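Local coordinates for DUF3829 domain-containing protein (Bacteroides thetaiotaomicron, PDB 3RH3), which is of unknown function but folds as an all-helical protein of the DUF3829-like family and is probably a lipoprotein in its natural form, at residues F225-A239 and Q251-V263. Numbering follows the deposited sequence.
Sequences FLSTVKSFMNDMQKA and QAMSEAYEYGLSV
An antiparallel helical hairpin lies within the DUF3829-like C-terminal domain, and Y257, on its second arm, is the knob that fits a hole formed by T228, S231, F232 and D235. With CG anti to its own carbonyl carbon (chi1 -62°), Y257 lays its ring against helix 225-239: F232 CB stands 3.8 Å from the ring centroid, over the centre of one face, while the edge of the F232 ring meets that same face in a T-shaped pair with planes at 86°. Tyrosine suits the place because its flat ring fills the hole and its hydroxyl reaches the carboxylate of D235, where Y257 OH donates to D235 OD2 at 2.7 Å from above the carboxylate plane. Shortened to an alanine, this position would probably leave the hole unfilled and D235 without its hydroxyl donor. The axes of segments 225-239 and 251-257 approach to 11.0 Å at 174°, a distance spanned by the long side chains of M253 and Y257. On one flank of Y257, selenomethionine M253 bends at its last torsion, bringing CE to 3.5 Å from A239 CB, a tight contact in which the small alanine leaves room for the methyl, and SE to 3.7 Å from M236 CE. Further along the chain, branched L261 suits a three-sided site: CD2 lies over a face of the F225 ring, 4.0 Å from its centroid, and against V229 CG2, while CD1 meets F232 CB; F225 and M236 also pack on helix 161-181.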
ATOM      1  N   PHE A 225       2.448   7.962 -17.948  1.00 37.57           N
ATOM      2  CA  PHE A 225       1.926   7.220 -16.796  1.00 35.22           C
ATOM      3  C   PHE A 225       1.500   5.827 -17.229  1.00 37.34           C
ATOM      4  O   PHE A 225       1.873   4.855 -16.579  1.00 35.75           O
ATOM      5  CB  PHE A 225       0.752   7.959 -16.101  1.00 36.77           C
ATOM      6  CG  PHE A 225       0.211   7.243 -14.877  1.00 38.13           C
ATOM      7  CD1 PHE A 225      -0.764   6.255 -14.998  1.00 39.95           C
ATOM      8  CD2 PHE A 225       0.658   7.579 -13.602  1.00 40.54           C
ATOM      9  CE1 PHE A 225      -1.242   5.582 -13.875  1.00 39.96           C
ATOM     10  CE2 PHE A 225       0.172   6.911 -12.480  1.00 42.09           C
ATOM     11  CZ  PHE A 225      -0.759   5.899 -12.627  1.00 39.45           C
ATOM     12  N   LEU A 226       0.730   5.727 -18.328  1.00 35.26           N
ATOM     13  CA  LEU A 226       0.253   4.430 -18.867  1.00 35.50           C
ATOM     14  C   LEU A 226       1.421   3.510 -19.220  1.00 40.08           C
ATOM     15  O   LEU A 226       1.399   2.331 -18.865  1.00 41.23           O
ATOM     16  CB  LEU A 226      -0.674   4.635 -20.095  1.00 35.75           C
ATOM     17  CG  LEU A 226      -1.932   5.452 -19.849  1.00 39.99           C
ATOM     18  CD1 LEU A 226      -2.763   5.592 -21.106  1.00 41.18           C
ATOM     19  CD2 LEU A 226      -2.776   4.840 -18.771  1.00 42.73           C
ATOM     20  N   SER A 227       2.449   4.054 -19.879  1.00 37.45           N
ATOM     21  CA  SER A 227       3.667   3.341 -20.261  1.00 37.15           C
ATOM     22  C   SER A 227       4.411   2.799 -19.006  1.00 39.09           C
ATOM     23  O   SER A 227       4.876   1.665 -19.029  1.00 37.81           O
ATOM     24  CB  SER A 227       4.569   4.263 -21.082  1.00 42.46           C
ATOM     25  OG  SER A 227       5.905   3.789 -21.148  1.00 58.27           O
ATOM     26  N   THR A 228       4.484   3.603 -17.924  1.00 36.37           N
ATOM     27  CA  THR A 228       5.107   3.246 -16.631  1.00 36.31           C
ATOM     28  C   THR A 228       4.315   2.140 -15.947  1.00 39.44           C
ATOM     29  O   THR A 228       4.903   1.309 -15.260  1.00 39.31           O
ATOM     30  CB  THR A 228       5.186   4.494 -15.721  1.00 43.99           C
ATOM     31  OG1 THR A 228       5.786   5.558 -16.458  1.00 47.52           O
ATOM     32  CG2 THR A 228       5.977   4.250 -14.434  1.00 36.25           C
ATOM     33  N   VAL A 229       2.991   2.135 -16.102  1.00 35.32           N
ATOM     34  CA  VAL A 229       2.161   1.075 -15.523  1.00 34.72           C
ATOM     35  C   VAL A 229       2.507  -0.261 -16.228  1.00 41.48           C
ATOM     36  O   VAL A 229       2.763  -1.264 -15.544  1.00 41.85           O
ATOM     37  CB  VAL A 229       0.652   1.401 -15.587  1.00 37.39           C
ATOM     38  CG1 VAL A 229      -0.192   0.157 -15.302  1.00 37.25           C
ATOM     39  CG2 VAL A 229       0.290   2.522 -14.617  1.00 36.50           C
ATOM     40  N   LYS A 230       2.565  -0.263 -17.582  1.00 38.52           N
ATOM     41  CA  LYS A 230       2.912  -1.482 -18.354  1.00 37.65           C
ATOM     42  C   LYS A 230       4.309  -1.966 -17.968  1.00 38.78           C
ATOM     43  O   LYS A 230       4.500  -3.153 -17.825  1.00 36.51           O
ATOM     44  CB  LYS A 230       2.836  -1.263 -19.872  1.00 40.32           C
ATOM     45  CG  LYS A 230       1.482  -0.809 -20.383  1.00 56.32           C
ATOM     46  CD  LYS A 230       1.559  -0.149 -21.763  1.00 69.31           C
ATOM     47  CE  LYS A 230       0.425   0.828 -21.950  1.00 79.60           C
ATOM     48  NZ  LYS A 230       0.637   1.737 -23.105  1.00 91.36           N
ATOM     49  N   SER A 231       5.268  -1.043 -17.734  1.00 36.80           N
ATOM     50  CA  SER A 231       6.633  -1.406 -17.325  1.00 35.92           C
ATOM     51  C   SER A 231       6.614  -2.041 -15.969  1.00 37.51           C
ATOM     52  O   SER A 231       7.295  -3.033 -15.749  1.00 38.28           O
ATOM     53  CB  SER A 231       7.542  -0.183 -17.310  1.00 36.72           C
ATOM     54  OG  SER A 231       7.870   0.088 -18.653  1.00 39.27           O
ATOM     55  N   PHE A 232       5.817  -1.475 -15.059  1.00 32.92           N
ATOM     56  CA  PHE A 232       5.652  -1.991 -13.701  1.00 31.25           C
ATOM     57  C   PHE A 232       5.110  -3.397 -13.773  1.00 33.76           C
ATOM     58  O   PHE A 232       5.599  -4.301 -13.099  1.00 34.81           O
ATOM     59  CB  PHE A 232       4.738  -1.082 -12.829  1.00 31.81           C
ATOM     60  CG  PHE A 232       4.341  -1.789 -11.563  1.00 32.91           C
ATOM     61  CD1 PHE A 232       5.243  -1.924 -10.511  1.00 35.76           C
ATOM     62  CD2 PHE A 232       3.115  -2.452 -11.472  1.00 34.69           C
ATOM     63  CE1 PHE A 232       4.901  -2.655  -9.362  1.00 36.63           C
ATOM     64  CE2 PHE A 232       2.783  -3.195 -10.326  1.00 36.62           C
ATOM     65  CZ  PHE A 232       3.682  -3.296  -9.285  1.00 34.26           C
HETATM   66  N   MSE A 233       4.098  -3.572 -14.583  1.00 29.26           N
HETATM   67  CA  MSE A 233       3.433  -4.859 -14.784  1.00 30.00           C
HETATM   68  C   MSE A 233       4.379  -5.952 -15.338  1.00 34.78           C
HETATM   69  O   MSE A 233       4.291  -7.099 -14.893  1.00 33.26           O
HETATM   70  CB  MSE A 233       2.215  -4.684 -15.703  1.00 30.83           C
HETATM   71  CG  MSE A 233       1.041  -4.075 -14.942  1.00 34.01           C
HETATM   72 SE   MSE A 233      -0.522  -3.833 -16.050  0.75 38.52          SE
HETATM   73  CE  MSE A 233      -1.372  -5.412 -15.731  1.00 35.03           C
ATOM     74  N   ASN A 234       5.301  -5.579 -16.248  1.00 33.42           N
ATOM     75  CA  ASN A 234       6.288  -6.497 -16.794  1.00 34.45           C
ATOM     76  C   ASN A 234       7.287  -6.897 -15.710  1.00 39.47           C
ATOM     77  O   ASN A 234       7.628  -8.081 -15.589  1.00 38.91           O
ATOM     78  CB  ASN A 234       7.014  -5.866 -18.002  1.00 35.38           C
ATOM     79  CG  ASN A 234       6.127  -5.712 -19.220  1.00 54.29           C
ATOM     80  OD1 ASN A 234       5.162  -6.447 -19.429  1.00 46.87           O
ATOM     81  ND2 ASN A 234       6.443  -4.759 -20.066  1.00 46.53           N
ATOM     82  N   ASP A 235       7.728  -5.909 -14.914  1.00 35.50           N
ATOM     83  CA  ASP A 235       8.681  -6.120 -13.825  1.00 34.95           C
ATOM     84  C   ASP A 235       8.032  -6.964 -12.712  1.00 37.91           C
ATOM     85  O   ASP A 235       8.668  -7.884 -12.208  1.00 39.79           O
ATOM     86  CB  ASP A 235       9.178  -4.771 -13.270  1.00 34.87           C
ATOM     87  CG  ASP A 235      10.012  -3.919 -14.222  1.00 43.94           C
ATOM     88  OD1 ASP A 235      10.181  -4.323 -15.412  1.00 47.67           O
ATOM     89  OD2 ASP A 235      10.527  -2.865 -13.778  1.00 43.15           O
HETATM   90  N   MSE A 236       6.767  -6.688 -12.366  1.00 31.69           N
HETATM   91  CA  MSE A 236       6.064  -7.420 -11.309  1.00 28.65           C
HETATM   92  C   MSE A 236       5.760  -8.846 -11.786  1.00 36.79           C
HETATM   93  O   MSE A 236       5.954  -9.763 -10.998  1.00 38.26           O
HETATM   94  CB  MSE A 236       4.806  -6.681 -10.808  1.00 27.74           C
HETATM   95  CG  MSE A 236       4.071  -7.410  -9.675  1.00 30.46           C
HETATM   96 SE   MSE A 236       5.239  -7.954  -8.159  0.75 33.45          SE
HETATM   97  CE  MSE A 236       5.364  -6.176  -7.238  1.00 29.02           C
ATOM     98  N   GLN A 237       5.374  -9.066 -13.071  1.00 33.14           N
ATOM     99  CA  GLN A 237       5.122 -10.443 -13.546  1.00 33.36           C
ATOM    100  C   GLN A 237       6.347 -11.319 -13.342  1.00 39.05           C
ATOM    101  O   GLN A 237       6.215 -12.456 -12.895  1.00 39.22           O
ATOM    102  CB  GLN A 237       4.762 -10.468 -15.024  1.00 34.47           C
ATOM    103  CG  GLN A 237       3.296 -10.462 -15.328  1.00 51.41           C
ATOM    104  CD  GLN A 237       3.038 -11.096 -16.673  1.00 70.66           C
ATOM    105  OE1 GLN A 237       2.598 -12.237 -16.766  1.00 68.67           O
ATOM    106  NE2 GLN A 237       3.308 -10.373 -17.745  1.00 66.40           N
ATOM    107  N   LYS A 238       7.539 -10.765 -13.676  1.00 34.82           N
ATOM    108  CA  LYS A 238       8.837 -11.418 -13.565  1.00 36.00           C
ATOM    109  C   LYS A 238       9.180 -11.664 -12.106  1.00 39.48           C
ATOM    110  O   LYS A 238       9.641 -12.749 -11.775  1.00 40.09           O
ATOM    111  CB  LYS A 238       9.941 -10.568 -14.247  1.00 39.03           C
ATOM    112  CG  LYS A 238      11.344 -11.214 -14.227  1.00 52.73           C
ATOM    113  CD  LYS A 238      12.468 -10.183 -14.279  1.00 57.42           C
ATOM    114  CE  LYS A 238      13.677 -10.611 -13.477  1.00 69.60           C
ATOM    115  NZ  LYS A 238      14.374  -9.452 -12.834  1.00 66.07           N
ATOM    116  N   ALA A 239       9.012 -10.650 -11.250  1.00 35.60           N
ATOM    117  CA  ALA A 239       9.311 -10.776  -9.822  1.00 36.13           C
ATOM    118  C   ALA A 239       8.425 -11.856  -9.174  1.00 38.18           C
ATOM    119  O   ALA A 239       8.913 -12.720  -8.455  1.00 37.02           O
ATOM    120  CB  ALA A 239       9.100  -9.434  -9.119  1.00 36.18           C
ATOM    121  N   GLN A 251      13.551  -3.800  -3.772  1.00 37.68           N
ATOM    122  CA  GLN A 251      14.319  -2.559  -3.764  1.00 39.38           C
ATOM    123  C   GLN A 251      14.308  -1.921  -5.166  1.00 42.65           C
ATOM    124  O   GLN A 251      13.946  -0.759  -5.278  1.00 43.31           O
ATOM    125  CB  GLN A 251      15.761  -2.780  -3.256  1.00 41.90           C
ATOM    126  CG  GLN A 251      15.879  -2.736  -1.730  1.00 69.54           C
ATOM    127  CD  GLN A 251      15.296  -1.476  -1.120  1.00102.01           C
ATOM    128  OE1 GLN A 251      14.318  -1.524  -0.361  1.00 99.94           O
ATOM    129  NE2 GLN A 251      15.843  -0.316  -1.481  1.00 97.77           N
ATOM    130  N   ALA A 252      14.590  -2.710  -6.219  1.00 38.77           N
ATOM    131  CA  ALA A 252      14.594  -2.262  -7.618  1.00 38.52           C
ATOM    132  C   ALA A 252      13.258  -1.660  -8.031  1.00 41.24           C
ATOM    133  O   ALA A 252      13.213  -0.551  -8.566  1.00 41.27           O
ATOM    134  CB  ALA A 252      14.932  -3.417  -8.540  1.00 39.37           C
HETATM  135  N   MSE A 253      12.166  -2.403  -7.802  1.00 35.29           N
HETATM  136  CA  MSE A 253      10.849  -1.951  -8.185  1.00 31.99           C
HETATM  137  C   MSE A 253      10.374  -0.772  -7.348  1.00 39.44           C
HETATM  138  O   MSE A 253       9.674   0.091  -7.886  1.00 41.28           O
HETATM  139  CB  MSE A 253       9.856  -3.100  -8.084  1.00 31.31           C
HETATM  140  CG  MSE A 253       9.974  -4.103  -9.241  1.00 33.92           C
HETATM  141 SE   MSE A 253       8.472  -5.338  -9.116  0.75 36.58          SE
HETATM  142  CE  MSE A 253       9.224  -6.338  -7.499  1.00 33.81           C
ATOM    143  N   SER A 254      10.707  -0.733  -6.050  1.00 36.55           N
ATOM    144  CA  SER A 254      10.242   0.387  -5.217  1.00 37.11           C
ATOM    145  C   SER A 254      10.950   1.674  -5.627  1.00 40.76           C
ATOM    146  O   SER A 254      10.311   2.699  -5.723  1.00 40.74           O
ATOM    147  CB  SER A 254      10.398   0.100  -3.723  1.00 42.29           C
ATOM    148  OG  SER A 254      11.747   0.140  -3.302  1.00 57.76           O
ATOM    149  N   GLU A 255      12.206   1.580  -6.002  1.00 41.90           N
ATOM    150  CA  GLU A 255      12.996   2.727  -6.486  1.00 43.63           C
ATOM    151  C   GLU A 255      12.526   3.190  -7.863  1.00 45.68           C
ATOM    152  O   GLU A 255      12.354   4.388  -8.053  1.00 45.09           O
ATOM    153  CB  GLU A 255      14.489   2.399  -6.535  1.00 45.58           C
ATOM    154  CG  GLU A 255      15.127   2.268  -5.162  1.00 60.57           C
ATOM    155  CD  GLU A 255      16.570   1.799  -5.176  1.00 90.06           C
ATOM    156  OE1 GLU A 255      17.210   1.856  -6.253  1.00 92.57           O
ATOM    157  OE2 GLU A 255      17.064   1.375  -4.107  1.00 88.68           O
ATOM    158  N   ALA A 256      12.241   2.234  -8.780  1.00 40.07           N
ATOM    159  CA  ALA A 256      11.832   2.523 -10.150  1.00 38.33           C
ATOM    160  C   ALA A 256      10.447   3.146 -10.273  1.00 41.09           C
ATOM    161  O   ALA A 256      10.198   3.864 -11.245  1.00 43.26           O
ATOM    162  CB  ALA A 256      11.879   1.252 -10.987  1.00 38.28           C
ATOM    163  N   TYR A 257       9.536   2.859  -9.340  1.00 34.19           N
ATOM    164  CA  TYR A 257       8.145   3.288  -9.484  1.00 33.88           C
ATOM    165  C   TYR A 257       7.615   4.234  -8.402  1.00 40.38           C
ATOM    166  O   TYR A 257       6.521   4.772  -8.570  1.00 40.13           O
ATOM    167  CB  TYR A 257       7.260   2.041  -9.594  1.00 33.37           C
ATOM    168  CG  TYR A 257       7.648   1.254 -10.829  1.00 33.35           C
ATOM    169  CD1 TYR A 257       7.416   1.763 -12.104  1.00 34.74           C
ATOM    170  CD2 TYR A 257       8.334   0.047 -10.725  1.00 33.97           C
ATOM    171  CE1 TYR A 257       7.876   1.101 -13.243  1.00 35.27           C
ATOM    172  CE2 TYR A 257       8.749  -0.649 -11.859  1.00 35.72           C
ATOM    173  CZ  TYR A 257       8.548  -0.102 -13.116  1.00 40.13           C
ATOM    174  OH  TYR A 257       8.964  -0.766 -14.243  1.00 37.05           O
ATOM    175  N   GLU A 258       8.408   4.499  -7.367  1.00 38.40           N
ATOM    176  CA  GLU A 258       8.115   5.424  -6.265  1.00 39.27           C
ATOM    177  C   GLU A 258       7.526   6.765  -6.769  1.00 44.51           C
ATOM    178  O   GLU A 258       6.463   7.176  -6.332  1.00 46.08           O
ATOM    179  CB  GLU A 258       9.455   5.702  -5.505  1.00 41.76           C
ATOM    180  CG  GLU A 258       9.317   6.158  -4.059  1.00 58.00           C
ATOM    181  CD  GLU A 258      10.603   6.253  -3.247  1.00 88.35           C
ATOM    182  OE1 GLU A 258      11.616   5.618  -3.632  1.00 68.65           O
ATOM    183  OE2 GLU A 258      10.584   6.944  -2.200  1.00 89.07           O
ATOM    184  N   TYR A 259       8.235   7.456  -7.663  1.00 41.88           N
ATOM    185  CA  TYR A 259       7.854   8.787  -8.127  1.00 41.20           C
ATOM    186  C   TYR A 259       6.908   8.774  -9.330  1.00 46.01           C
ATOM    187  O   TYR A 259       6.053   9.657  -9.420  1.00 46.13           O
ATOM    188  CB  TYR A 259       9.102   9.638  -8.394  1.00 41.61           C
ATOM    189  CG  TYR A 259       9.852   9.877  -7.101  1.00 42.63           C
ATOM    190  CD1 TYR A 259       9.424  10.844  -6.192  1.00 44.36           C
ATOM    191  CD2 TYR A 259      10.923   9.063  -6.731  1.00 43.12           C
ATOM    192  CE1 TYR A 259      10.055  11.009  -4.959  1.00 44.26           C
ATOM    193  CE2 TYR A 259      11.549   9.209  -5.490  1.00 43.99           C
ATOM    194  CZ  TYR A 259      11.108  10.182  -4.606  1.00 48.32           C
ATOM    195  OH  TYR A 259      11.696  10.315  -3.366  1.00 48.86           O
ATOM    196  N   GLY A 260       7.042   7.784 -10.205  1.00 41.55           N
ATOM    197  CA  GLY A 260       6.181   7.665 -11.369  1.00 41.06           C
ATOM    198  C   GLY A 260       4.786   7.176 -11.045  1.00 46.16           C
ATOM    199  O   GLY A 260       3.820   7.625 -11.673  1.00 48.25           O
ATOM    200  N   LEU A 261       4.646   6.242 -10.089  1.00 39.72           N
ATOM    201  CA  LEU A 261       3.319   5.727  -9.766  1.00 38.61           C
ATOM    202  C   LEU A 261       2.919   6.097  -8.332  1.00 51.33           C
ATOM    203  O   LEU A 261       2.218   5.333  -7.664  1.00 51.41           O
ATOM    204  CB  LEU A 261       3.263   4.207 -10.016  1.00 36.28           C
ATOM    205  CG  LEU A 261       3.684   3.753 -11.440  1.00 37.69           C
ATOM    206  CD1 LEU A 261       3.830   2.269 -11.535  1.00 34.72           C
ATOM    207  CD2 LEU A 261       2.723   4.282 -12.531  1.00 37.67           C
ATOM    208  N   SER A 262       3.313   7.322  -7.900  1.00 53.97           N
ATOM    209  CA  SER A 262       3.081   7.905  -6.575  1.00 56.15           C
ATOM    210  C   SER A 262       1.595   7.947  -6.235  1.00 64.81           C
ATOM    211  O   SER A 262       0.796   8.462  -7.025  1.00 64.29           O
ATOM    212  CB  SER A 262       3.682   9.307  -6.497  1.00 59.93           C
ATOM    213  N   VAL A 263       1.239   7.383  -5.056  1.00 65.55           N
ATOM    214  CA  VAL A 263      -0.135   7.265  -4.540  1.00 67.33           C
ATOM    215  C   VAL A 263      -0.521   8.442  -3.601  1.00 74.56           C
ATOM    216  O   VAL A 263      -1.417   8.274  -2.757  1.00 74.77           O
ATOM    217  CB  VAL A 263      -0.347   5.895  -3.832  1.00 71.18           C
TER